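Local structure of agmatinase (Deinococcus radiodurans, 1WOH) at residues R99-A104 and L128-D133; V123-L128 and C167-N172; A236-T241 and E286-R291. The protein probably hydrolyses agmatine to putrescine and urea, using two manganese ions bound in each subunit. All coordinates share one frame; numbering follows the deposited sequence.

Interaction 1: residues R99-A104 and L128-D133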
loop_
_atom_site.group_PDB
_atom_site.type_symbol
_atom_site.label_atom_id
_atom_site.label_comp_id
_atom_site.label_asym_id
_atom_site.label_seq_id
_atom_site.Cartn_x
_atom_site.Cartn_y
_atom_site.Cartn_z
ATOM N N ARG A 99 21.346 12.752 -25.229
ATOM C CA ARG A 99 22.187 12.268 -24.142
ATOM C C ARG A 99 22.139 10.750 -24.020
ATOM O O ARG A 99 23.154 10.115 -23.720
ATOM C CB ARG A 99 21.787 12.921 -22.825
ATOM C CG ARG A 99 22.195 14.377 -22.763
ATOM C CD ARG A 99 22.156 14.904 -21.356
ATOM N NE ARG A 99 22.385 16.344 -21.317
ATOM C CZ ARG A 99 22.014 17.116 -20.304
ATOM N NH1 ARG A 99 21.402 16.576 -19.257
ATOM N NH2 ARG A 99 22.238 18.420 -20.341
ATOM N N ILE A 100 20.968 10.173 -24.260
ATOM C CA ILE A 100 20.794 8.723 -24.192
ATOM C C ILE A 100 21.609 8.035 -25.292
ATOM O O ILE A 100 22.296 7.042 -25.044
ATOM C CB ILE A 100 19.301 8.345 -24.340
ATOM C CG1 ILE A 100 18.523 8.872 -23.129
ATOM C CG2 ILE A 100 19.145 6.834 -24.452
ATOM C CD1 ILE A 100 17.014 8.849 -23.294
ATOM N N THR A 101 21.532 8.568 -26.509
ATOM C CA THR A 101 22.278 8.003 -27.628
ATOM C C THR A 101 23.786 8.090 -27.402
ATOM O O THR A 101 24.522 7.134 -27.674
ATOM C CB THR A 101 21.948 8.726 -28.947
ATOM O OG1 THR A 101 20.551 8.580 -29.233
ATOM C CG2 THR A 101 22.770 8.135 -30.101
ATOM N N GLU A 102 24.245 9.234 -26.903
ATOM C CA GLU A 102 25.669 9.426 -26.658
ATOM C C GLU A 102 26.180 8.466 -25.591
ATOM O O GLU A 102 27.218 7.831 -25.768
ATOM C CB GLU A 102 25.954 10.875 -26.248
ATOM C CG GLU A 102 27.418 11.152 -25.897
ATOM C CD GLU A 102 28.386 10.808 -27.027
ATOM O OE1 GLU A 102 29.615 10.888 -26.804
ATOM O OE2 GLU A 102 27.927 10.460 -28.135
ATOM N N ALA A 103 25.451 8.356 -24.484
ATOM C CA ALA A 103 25.857 7.462 -23.413
ATOM C C ALA A 103 25.838 6.014 -23.892
ATOM O O ALA A 103 26.734 5.239 -23.569
ATOM C CB ALA A 103 24.939 7.632 -22.206
ATOM N N ALA A 104 24.817 5.652 -24.665
ATOM C CA ALA A 104 24.697 4.289 -25.175
ATOM C C ALA A 104 25.868 3.970 -26.105
ATOM O O ALA A 104 26.429 2.881 -26.045
ATOM C CB ALA A 104 23.374 4.113 -25.904
ATOM N N LEU A 128 18.579 2.765 -29.715
ATOM C CA LEU A 128 18.855 2.155 -31.009
ATOM C C LEU A 128 19.720 3.014 -31.921
ATOM O O LEU A 128 20.482 2.479 -32.725
ATOM C CB LEU A 128 17.545 1.782 -31.711
ATOM C CG LEU A 128 16.917 0.488 -31.179
ATOM C CD1 LEU A 128 15.494 0.315 -31.699
ATOM C CD2 LEU A 128 17.801 -0.693 -31.610
ATOM N N ARG A 129 19.629 4.337 -31.793
ATOM C CA ARG A 129 20.445 5.199 -32.643
ATOM C C ARG A 129 21.931 4.914 -32.452
ATOM O O ARG A 129 22.750 5.234 -33.317
ATOM C CB ARG A 129 20.172 6.680 -32.356
ATOM C CG ARG A 129 18.784 7.154 -32.754
ATOM C CD ARG A 129 18.701 8.685 -32.831
ATOM N NE ARG A 129 19.032 9.342 -31.569
ATOM C CZ ARG A 129 18.847 10.639 -31.335
ATOM N NH1 ARG A 129 18.333 11.419 -32.280
ATOM N NH2 ARG A 129 19.173 11.161 -30.162
ATOM N N ALA A 130 22.281 4.304 -31.324
ATOM C CA ALA A 130 23.676 3.993 -31.045
ATOM C C ALA A 130 24.165 2.751 -31.789
ATOM O O ALA A 130 25.336 2.386 -31.684
ATOM C CB ALA A 130 23.879 3.813 -29.550
ATOM N N PHE A 131 23.272 2.108 -32.535
ATOM C CA PHE A 131 23.618 0.900 -33.284
ATOM C C PHE A 131 23.546 1.141 -34.792
ATOM O O PHE A 131 23.261 0.233 -35.569
ATOM C CB PHE A 131 22.672 -0.246 -32.904
ATOM C CG PHE A 131 22.770 -0.661 -31.461
ATOM C CD1 PHE A 131 22.291 0.167 -30.446
ATOM C CD2 PHE A 131 23.355 -1.876 -31.116
ATOM C CE1 PHE A 131 22.393 -0.212 -29.103
ATOM C CE2 PHE A 131 23.464 -2.269 -29.779
ATOM C CZ PHE A 131 22.984 -1.437 -28.770
ATOM N N ALA A 132 23.811 2.373 -35.204
ATOM C CA ALA A 132 23.758 2.719 -36.619
ATOM C C ALA A 132 24.752 1.924 -37.467
ATOM O O ALA A 132 24.511 1.690 -38.650
ATOM C CB ALA A 132 24.005 4.216 -36.793
ATOM N N ASP A 133 25.857 1.501 -36.862
ATOM C CA ASP A 133 26.880 0.761 -37.596
ATOM C C ASP A 133 26.689 -0.750 -37.638
ATOM O O ASP A 133 27.567 -1.472 -38.110
ATOM C CB ASP A 133 28.270 1.089 -37.037
ATOM C CG ASP A 133 28.456 0.617 -35.606
ATOM O OD1 ASP A 133 29.479 0.983 -34.991
ATOM O OD2 ASP A 133 27.587 -0.122 -35.099
#
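T101 turns its hydroxyl, and R129 its guanidinium, into one another through two torsions: chi1 of T101 (-61°) sets OG1 beside its own backbone N with CG2 anti to that N, and a bend at chi3 of R129 (-59°) brings NE and NH2 round to the oxygen. The two side chains cross at about a right angle. R129 grips side-on, NE lying 2.9 Å from T101 OG1 and R129 NH2 3.1 Å from the same atom. The oxygen sits at the guanidinium edge, within 10° of its plane, and the NE bond is the straighter. OG1 in turn hydrogen-bonds to the carbonyls of P126, its strongest partner, and H97, which its single proton can serve only by sharing or alternation, while R129 NH2 also reaches D98 in a salt bridge. T101 lies on helix 93-108, one of the helices packed against the parallel eight-stranded sheet of the arginase fold, and R129 and A130 belong to the link that leads from helix 124-128 into strand 137-142. The rest of the contact is small and apolar: T101 CG2 rests 3.7 Å from R129 CB, and A104 CB meets A130 CB at 3.7 Å. The CA atoms of T101 and A130 are 5.5 Å apart. Further along the helix, R108 hydrogen-bonds to the A130 carbonyl and forms a salt bridge with D133.

Interaction 2: residues V123-L128 and C167-N172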
loop_
_atom_site.group_PDB
_atom_site.type_symbol
_atom_site.label_atom_id
_atom_site.label_comp_id
_atom_site.label_asym_id
_atom_site.label_seq_id
_atom_site.Cartn_x
_atom_site.Cartn_y
_atom_site.Cartn_z
ATOM N N VAL A 123 12.399 5.211 -24.756
ATOM C CA VAL A 123 13.858 5.220 -24.683
ATOM C C VAL A 123 14.521 4.294 -25.711
ATOM O O VAL A 123 15.703 4.464 -26.027
ATOM C CB VAL A 123 14.365 4.849 -23.263
ATOM C CG1 VAL A 123 13.770 5.802 -22.231
ATOM C CG2 VAL A 123 14.023 3.402 -22.941
ATOM N N SER A 124 13.773 3.325 -26.235
ATOM C CA SER A 124 14.325 2.394 -27.222
ATOM C C SER A 124 14.785 3.122 -28.483
ATOM O O SER A 124 15.711 2.676 -29.155
ATOM C CB SER A 124 13.298 1.330 -27.612
ATOM O OG SER A 124 12.949 0.521 -26.505
ATOM N N TYR A 125 14.141 4.239 -28.803
ATOM C CA TYR A 125 14.525 4.994 -29.991
ATOM C C TYR A 125 15.949 5.546 -29.872
ATOM O O TYR A 125 16.815 5.195 -30.674
ATOM C CB TYR A 125 13.511 6.116 -30.265
ATOM C CG TYR A 125 14.010 7.189 -31.215
ATOM C CD1 TYR A 125 14.686 6.851 -32.389
ATOM C CD2 TYR A 125 13.809 8.542 -30.934
ATOM C CE1 TYR A 125 15.158 7.838 -33.263
ATOM C CE2 TYR A 125 14.275 9.542 -31.803
ATOM C CZ TYR A 125 14.948 9.180 -32.961
ATOM O OH TYR A 125 15.430 10.153 -33.812
ATOM N N PRO A 126 16.222 6.406 -28.870
ATOM C CA PRO A 126 17.586 6.931 -28.760
ATOM C C PRO A 126 18.641 5.862 -28.488
ATOM O O PRO A 126 19.799 6.007 -28.880
ATOM C CB PRO A 126 17.476 7.975 -27.646
ATOM C CG PRO A 126 16.310 7.506 -26.830
ATOM C CD PRO A 126 15.330 7.042 -27.882
ATOM N N LEU A 127 18.238 4.785 -27.818
ATOM C CA LEU A 127 19.148 3.677 -27.537
ATOM C C LEU A 127 19.565 3.060 -28.875
ATOM O O LEU A 127 20.753 2.857 -29.145
ATOM C CB LEU A 127 18.433 2.616 -26.692
ATOM C CG LEU A 127 18.785 2.363 -25.226
ATOM C CD1 LEU A 127 19.498 3.538 -24.610
ATOM C CD2 LEU A 127 17.498 2.023 -24.474
ATOM N N LEU A 128 18.579 2.765 -29.715
ATOM C CA LEU A 128 18.855 2.155 -31.009
ATOM C C LEU A 128 19.720 3.014 -31.921
ATOM O O LEU A 128 20.482 2.479 -32.725
ATOM C CB LEU A 128 17.545 1.782 -31.711
ATOM C CG LEU A 128 16.917 0.488 -31.179
ATOM C CD1 LEU A 128 15.494 0.315 -31.699
ATOM C CD2 LEU A 128 17.801 -0.693 -31.610
ATOM N N CYS A 167 13.296 3.232 -37.025
ATOM C CA CYS A 167 13.419 2.847 -38.421
ATOM C C CYS A 167 13.693 4.014 -39.348
ATOM O O CYS A 167 14.507 3.904 -40.263
ATOM C CB CYS A 167 12.170 2.086 -38.875
ATOM S SG CYS A 167 12.131 0.374 -38.266
ATOM N N GLU A 168 13.034 5.142 -39.120
ATOM C CA GLU A 168 13.276 6.281 -39.988
ATOM C C GLU A 168 14.651 6.902 -39.748
ATOM O O GLU A 168 15.193 7.576 -40.619
ATOM C CB GLU A 168 12.157 7.324 -39.849
ATOM C CG GLU A 168 11.698 7.611 -38.448
ATOM C CD GLU A 168 10.628 8.693 -38.402
ATOM O OE1 GLU A 168 9.543 8.500 -38.994
ATOM O OE2 GLU A 168 10.878 9.740 -37.774
ATOM N N ALA A 169 15.233 6.648 -38.581
ATOM C CA ALA A 169 16.549 7.192 -38.272
ATOM C C ALA A 169 17.681 6.210 -38.585
ATOM O O ALA A 169 18.840 6.609 -38.703
ATOM C CB ALA A 169 16.614 7.601 -36.808
ATOM N N LEU A 170 17.343 4.933 -38.738
ATOM C CA LEU A 170 18.350 3.906 -38.994
ATOM C C LEU A 170 18.038 3.030 -40.196
ATOM O O LEU A 170 17.351 2.013 -40.076
ATOM C CB LEU A 170 18.500 3.022 -37.753
ATOM C CG LEU A 170 18.882 3.789 -36.485
ATOM C CD1 LEU A 170 18.513 2.984 -35.242
ATOM C CD2 LEU A 170 20.369 4.095 -36.522
ATOM N N PRO A 171 18.547 3.402 -41.379
ATOM C CA PRO A 171 18.259 2.572 -42.547
ATOM C C PRO A 171 18.756 1.134 -42.390
ATOM O O PRO A 171 18.277 0.234 -43.078
ATOM C CB PRO A 171 18.956 3.323 -43.688
ATOM C CG PRO A 171 20.112 3.992 -42.993
ATOM C CD PRO A 171 19.477 4.495 -41.712
ATOM N N ASN A 172 19.697 0.922 -41.474
ATOM C CA ASN A 172 20.245 -0.415 -41.236
ATOM C C ASN A 172 19.313 -1.303 -40.403
ATOM O O ASN A 172 19.485 -2.524 -40.367
ATOM C CB ASN A 172 21.621 -0.322 -40.561
ATOM C CG ASN A 172 21.575 0.391 -39.223
ATOM O OD1 ASN A 172 21.058 1.503 -39.120
ATOM N ND2 ASN A 172 22.127 -0.241 -38.190
HETATM O O HOH W 1 13.431 9.469 -36.204
#
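Y125 and L128, a turn apart on helix 124-128, face A169 and L170 at the finish of helix 162-169, so the contact joins two successive connections of the alpha/beta fold: the first runs from strand 114-118 to strand 137-142, the second from there to strand 173-181. S124, near the start of the helix, has its hydroxyl tied to D271. With Y125 the contact opens. CG is anti to the backbone N (chi1 163°), which carries the ring out alongside the neighbouring helix, and the ring meets A169 with its edge: CE1 of Y125 is 3.8 Å from A169 CB, the methyl lying in the ring plane. The phenol oxygen continues past that methyl to a water, 3.2 Å from Y125 OH, which donates to E168 OE2 at 3.0 Å. One water thus links Y125 to a carboxylate that R165 of the same helix as E168 also holds, in a salt bridge to OE2; the R165 side chain packs on Y125 as well. P126 and L127 turn to helix 93-108 instead, packing on H97, I100 and A104. L128 brings the chain back to the contact, its side chain covered by F163 and A166 of helix 162-169 and by Y225 of the sheet. Across from it L170, the first residue to leave helical backbone angles, sends CD1 against L128. L170 CD1 lies 3.9 Å from L128 CB and presses closer still on the backbone, 3.2 Å from L128 O.

Interaction 3: residues A236-T241 and E286-R291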
loop_
_atom_site.group_PDB
_atom_site.type_symbol
_atom_site.label_atom_id
_atom_site.label_comp_id
_atom_site.label_asym_id
_atom_site.label_seq_id
_atom_site.Cartn_x
_atom_site.Cartn_y
_atom_site.Cartn_z
ATOM N N ALA A 236 -0.703 -10.914 -14.377
ATOM C CA ALA A 236 -0.781 -11.669 -13.133
ATOM C C ALA A 236 0.648 -11.946 -12.685
ATOM O O ALA A 236 0.939 -11.993 -11.496
ATOM C CB ALA A 236 -1.535 -12.985 -13.348
ATOM N N VAL A 237 1.540 -12.106 -13.658
ATOM C CA VAL A 237 2.945 -12.379 -13.373
ATOM C C VAL A 237 3.717 -11.091 -13.090
ATOM O O VAL A 237 4.392 -10.979 -12.067
ATOM C CB VAL A 237 3.601 -13.115 -14.553
ATOM C CG1 VAL A 237 5.063 -13.402 -14.249
ATOM C CG2 VAL A 237 2.839 -14.415 -14.826
ATOM N N ILE A 238 3.609 -10.128 -14.004
ATOM C CA ILE A 238 4.283 -8.836 -13.878
ATOM C C ILE A 238 3.235 -7.708 -13.893
ATOM O O ILE A 238 2.991 -7.094 -14.931
ATOM C CB ILE A 238 5.249 -8.607 -15.064
ATOM C CG1 ILE A 238 6.177 -9.816 -15.227
ATOM C CG2 ILE A 238 6.048 -7.324 -14.845
ATOM C CD1 ILE A 238 7.088 -10.080 -14.018
ATOM N N PRO A 239 2.597 -7.434 -12.748
ATOM C CA PRO A 239 1.584 -6.375 -12.697
ATOM C C PRO A 239 2.145 -4.950 -12.695
ATOM O O PRO A 239 1.414 -4.006 -12.970
ATOM C CB PRO A 239 0.826 -6.691 -11.404
ATOM C CG PRO A 239 1.923 -7.201 -10.515
ATOM C CD PRO A 239 2.666 -8.152 -11.460
ATOM N N GLY A 240 3.428 -4.810 -12.375
ATOM C CA GLY A 240 4.051 -3.495 -12.311
ATOM C C GLY A 240 4.385 -2.849 -13.642
ATOM O O GLY A 240 5.550 -2.792 -14.047
ATOM N N THR A 241 3.361 -2.355 -14.329
ATOM C CA THR A 241 3.554 -1.700 -15.625
ATOM C C THR A 241 2.365 -0.770 -15.882
ATOM O O THR A 241 1.255 -1.028 -15.423
ATOM C CB THR A 241 3.701 -2.742 -16.777
ATOM O OG1 THR A 241 4.154 -2.085 -17.966
ATOM C CG2 THR A 241 2.392 -3.426 -17.070
ATOM N N GLU A 286 9.838 -6.444 -10.246
ATOM C CA GLU A 286 11.252 -6.135 -10.444
ATOM C C GLU A 286 12.142 -7.338 -10.167
ATOM O O GLU A 286 13.185 -7.507 -10.804
ATOM C CB GLU A 286 11.700 -4.940 -9.585
ATOM C CG GLU A 286 11.416 -5.041 -8.097
ATOM C CD GLU A 286 10.159 -4.287 -7.702
ATOM O OE1 GLU A 286 10.206 -3.560 -6.688
ATOM O OE2 GLU A 286 9.126 -4.424 -8.400
ATOM N N LEU A 287 11.734 -8.180 -9.225
ATOM C CA LEU A 287 12.519 -9.367 -8.911
ATOM C C LEU A 287 12.566 -10.304 -10.112
ATOM O O LEU A 287 13.646 -10.742 -10.523
ATOM C CB LEU A 287 11.931 -10.077 -7.689
ATOM C CG LEU A 287 12.276 -9.352 -6.381
ATOM C CD1 LEU A 287 11.483 -9.927 -5.216
ATOM C CD2 LEU A 287 13.779 -9.480 -6.131
ATOM N N LEU A 288 11.401 -10.588 -10.690
ATOM C CA LEU A 288 11.321 -11.457 -11.847
ATOM C C LEU A 288 11.976 -10.874 -13.089
ATOM O O LEU A 288 12.619 -11.599 -13.845
ATOM C CB LEU A 288 9.866 -11.804 -12.164
ATOM C CG LEU A 288 9.367 -13.101 -11.518
ATOM C CD1 LEU A 288 9.550 -13.028 -10.008
ATOM C CD2 LEU A 288 7.910 -13.336 -11.889
ATOM N N MET A 289 11.816 -9.573 -13.312
ATOM C CA MET A 289 12.418 -8.962 -14.493
ATOM C C MET A 289 13.936 -8.824 -14.407
ATOM O O MET A 289 14.623 -8.835 -15.430
ATOM C CB MET A 289 11.759 -7.616 -14.788
ATOM C CG MET A 289 10.324 -7.749 -15.287
ATOM S SD MET A 289 10.103 -8.693 -16.845
ATOM C CE MET A 289 11.752 -8.669 -17.529
ATOM N N ALA A 290 14.471 -8.688 -13.197
ATOM C CA ALA A 290 15.920 -8.612 -13.044
ATOM C C ALA A 290 16.463 -10.007 -13.370
ATOM O O ALA A 290 17.512 -10.151 -14.008
ATOM C CB ALA A 290 16.290 -8.227 -11.619
ATOM N N ARG A 291 15.740 -11.039 -12.934
ATOM C CA ARG A 291 16.170 -12.404 -13.208
ATOM C C ARG A 291 16.110 -12.682 -14.706
ATOM O O ARG A 291 16.982 -13.353 -15.259
ATOM C CB ARG A 291 15.293 -13.424 -12.476
ATOM C CG ARG A 291 15.789 -14.844 -12.718
ATOM C CD ARG A 291 14.808 -15.912 -12.295
ATOM N NE ARG A 291 14.842 -17.010 -13.259
ATOM C CZ ARG A 291 14.413 -18.241 -13.016
ATOM N NH1 ARG A 291 13.917 -18.555 -11.828
ATOM N NH2 ARG A 291 14.463 -19.154 -13.977
#
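I238 and V237 meet L288 and M289 through methyl and methylene groups alone. The CD1 end of I238 does most of the touching, lying 3.8 Å from L288 CB and 4.2 Å from M289 CG, so that it rests between two consecutive side chains of the helix. V237 comes in beside it: CG1, anti to the backbone N (chi1 -180°), reaches L288 CD2 at 3.7 Å, the two side chains crossing at about a right angle. F233 and S285 also pack on I238. The loop is shaped by polar bonds on both sides of these residues. A236 O accepts from R284, G240 N is bonded to S285 OG, and G240 is the centre of an inverse gamma turn in which T241 N reaches P239 O at 2.9 Å. P239 and G240 lie downstream of the S-x-D-x-D sequence of the family, whose D229 and D231 are manganese ligands; the I238 side chain is about 7 Å from that of D231. Outside this shell P246 of a neighbouring subunit packs on L288. The loop follows strand 223-229, and helix 284-302, against which it lies, turns E286, L287 and A290 toward helix 51-59.

Interactions 1 and 2 form one continuous patch, their centres 8 Å apart. Their segments alternate along the chain and both include L128. A further contact knits them: F131 O with N172 ND2 at 2.9 Å, a probable hydrogen bond. Interaction 3 lies across the chain's centre, 27 Å from interaction 1 and 26 Å from interaction 2 between centres, with nearest atoms about 17 and 12 Å away. Interactions 2 and 3 both come near manganese ligands: the L128 side chain is about 8 Å from that of H121, and the I238 side chain about 7 Å from that of D231. Interaction 1 is remote from these ligands.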